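Long-range contact in uncharacterized protein YLR132C (Kluyveromyces marxianus, PDB 6PGL), which is probably a U6 snRNA phosphodiesterase of the 2H superfamily, with likely nuclease activity, and binds uridine monophosphate: residues L12-R17 with L59-S64. Numbering follows the deposited sequence.
With U5P (uridine-5'-monophosphate), chain E.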
# COMPACT_ATOMS: atom_id res chain seq x y z
N LEU A 12 -5.16 9.40 -1.08
CA LEU A 12 -4.61 9.67 0.25
C LEU A 12 -3.80 8.48 0.74
O LEU A 12 -4.18 7.33 0.49
CB LEU A 12 -5.74 9.97 1.22
CG LEU A 12 -5.39 10.63 2.54
CD1 LEU A 12 -5.11 12.12 2.34
CD2 LEU A 12 -6.53 10.42 3.55
N PHE A 13 -2.70 8.74 1.44
CA PHE A 13 -1.88 7.63 1.90
C PHE A 13 -1.01 8.07 3.07
O PHE A 13 -0.85 9.26 3.35
CB PHE A 13 -1.03 7.03 0.74
CG PHE A 13 0.01 7.98 0.14
CD1 PHE A 13 -0.36 8.96 -0.77
CD2 PHE A 13 1.35 7.86 0.48
CE1 PHE A 13 0.60 9.82 -1.34
CE2 PHE A 13 2.32 8.72 -0.07
CZ PHE A 13 1.94 9.71 -0.98
N LEU A 14 -0.46 7.07 3.78
CA LEU A 14 0.59 7.30 4.76
C LEU A 14 1.93 6.97 4.11
O LEU A 14 2.07 5.97 3.42
CB LEU A 14 0.41 6.41 6.00
CG LEU A 14 -0.82 6.65 6.88
CD1 LEU A 14 -0.92 5.59 7.95
CD2 LEU A 14 -0.73 8.01 7.54
N GLU A 15 2.93 7.81 4.37
CA GLU A 15 4.27 7.55 3.86
C GLU A 15 5.13 6.94 4.97
O GLU A 15 5.16 7.44 6.09
CB GLU A 15 4.89 8.84 3.35
CG GLU A 15 6.28 8.63 2.88
CD GLU A 15 6.88 9.90 2.41
OE1 GLU A 15 6.86 10.12 1.18
OE2 GLU A 15 7.32 10.69 3.27
N LEU A 16 5.78 5.83 4.66
CA LEU A 16 6.57 5.11 5.66
C LEU A 16 8.03 5.17 5.23
O LEU A 16 8.45 4.41 4.34
CB LEU A 16 6.09 3.67 5.82
CG LEU A 16 4.59 3.44 6.06
CD1 LEU A 16 4.27 1.96 6.08
CD2 LEU A 16 4.18 4.05 7.38
N ARG A 17 8.81 6.03 5.87
CA ARG A 17 10.23 6.16 5.55
C ARG A 17 11.03 5.21 6.43
O ARG A 17 11.01 5.32 7.65
CB ARG A 17 10.69 7.60 5.74
CG ARG A 17 10.08 8.54 4.71
CD ARG A 17 10.82 9.85 4.62
NE ARG A 17 10.35 10.60 3.47
CZ ARG A 17 10.83 10.45 2.24
NH1 ARG A 17 11.82 9.59 2.01
NH2 ARG A 17 10.33 11.16 1.24
N LEU A 59 7.73 3.13 1.82
CA LEU A 59 6.53 2.31 1.65
C LEU A 59 5.31 3.18 1.95
O LEU A 59 5.43 4.38 2.23
CB LEU A 59 6.57 1.07 2.54
CG LEU A 59 7.79 0.19 2.34
CD1 LEU A 59 7.78 -1.05 3.23
CD2 LEU A 59 7.97 -0.19 0.87
N HIS A 60 4.11 2.60 1.86
CA HIS A 60 2.91 3.39 2.10
C HIS A 60 1.77 2.52 2.62
O HIS A 60 1.78 1.29 2.47
CB HIS A 60 2.45 4.15 0.83
CG HIS A 60 1.99 3.26 -0.29
ND1 HIS A 60 2.85 2.76 -1.24
CD2 HIS A 60 0.75 2.81 -0.63
CE1 HIS A 60 2.17 2.01 -2.11
NE2 HIS A 60 0.90 2.03 -1.76
N VAL A 61 0.83 3.18 3.31
CA VAL A 61 -0.49 2.64 3.57
C VAL A 61 -1.46 3.44 2.70
O VAL A 61 -1.63 4.64 2.92
CB VAL A 61 -0.89 2.71 5.06
CG1 VAL A 61 -2.27 2.01 5.31
CG2 VAL A 61 0.18 2.13 5.95
N SER A 62 -2.09 2.79 1.72
CA SER A 62 -3.15 3.45 0.98
C SER A 62 -4.33 3.71 1.92
O SER A 62 -4.68 2.85 2.74
CB SER A 62 -3.64 2.61 -0.20
OG SER A 62 -2.60 2.32 -1.13
N LEU A 63 -4.90 4.91 1.82
CA LEU A 63 -6.05 5.26 2.64
C LEU A 63 -7.30 5.59 1.83
O LEU A 63 -8.33 5.89 2.43
CB LEU A 63 -5.71 6.45 3.55
CG LEU A 63 -4.57 6.23 4.57
CD1 LEU A 63 -4.22 7.57 5.27
CD2 LEU A 63 -4.86 5.13 5.61
N SER A 64 -7.21 5.62 0.51
CA SER A 64 -8.37 5.87 -0.33
C SER A 64 -8.13 5.14 -1.64
O SER A 64 -7.00 4.80 -1.99
CB SER A 64 -8.60 7.37 -0.59
OG SER A 64 -7.63 7.84 -1.51
N1 U5P E . -5.77 -4.46 -3.59
C2 U5P E . -6.54 -5.65 -3.74
N3 U5P E . -7.45 -5.97 -2.81
C4 U5P E . -7.65 -5.19 -1.76
C5 U5P E . -6.91 -4.02 -1.59
C6 U5P E . -5.96 -3.67 -2.54
O2 U5P E . -6.39 -6.43 -4.72
O4 U5P E . -8.50 -5.55 -0.92
C1' U5P E . -4.77 -4.10 -4.62
C2' U5P E . -4.82 -2.63 -5.02
O2' U5P E . -5.81 -2.42 -6.00
C3' U5P E . -3.40 -2.38 -5.51
C4' U5P E . -2.55 -3.41 -4.76
O3' U5P E . -3.34 -2.64 -6.91
O4' U5P E . -3.48 -4.32 -4.11
C5' U5P E . -1.60 -2.84 -3.73
O5' U5P E . -2.11 -1.65 -3.13
P U5P E . -1.22 -0.78 -2.14
O1P U5P E . -2.23 -0.08 -1.28
O2P U5P E . -0.34 -1.76 -1.38
O3P U5P E . -0.50 0.18 -3.05
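L14 and V61 form a hydrogen-bonded antiparallel pair, with L14 N to V61 O at 2.8 Å and V61 N to L14 O at 3.1 Å. L16 and L59 are paired in the same way. L14 O also receives a CA-H contact from H60 CA. Beyond the L14-V61 pair, past F13 and S62, L63 N gives its hydrogen to L12 O at 2.9 Å. L12 N finds no backbone acceptor in 59-64; the side chain of S64 takes it, OG at 3.0 Å, nearly straight at 167°. The S64 hydroxyl is turned between its own N and carbonyl carbon (chi1 74°), which brings it to L12. With S64 replaced by an alanine, L12 N would probably lose this acceptor in a buried place. On one face L14 CB lies beside V61 CB, and L63 CD1 meets L14 CG at 3.9 Å. On the other face F13 CD2 meets H60 CB. There H60 NE2 donates to phosphate O3P of the bound nucleotide at 2.7 Å, in the ring plane. S62 OG lies against O1P, at 2.4 Å, too short for the distance to be trusted. H154 and S156 also bond to the nucleotide. H60 and S62, with H154 and S156, form the paired H-x-S motifs of the 2H phosphoesterase fold.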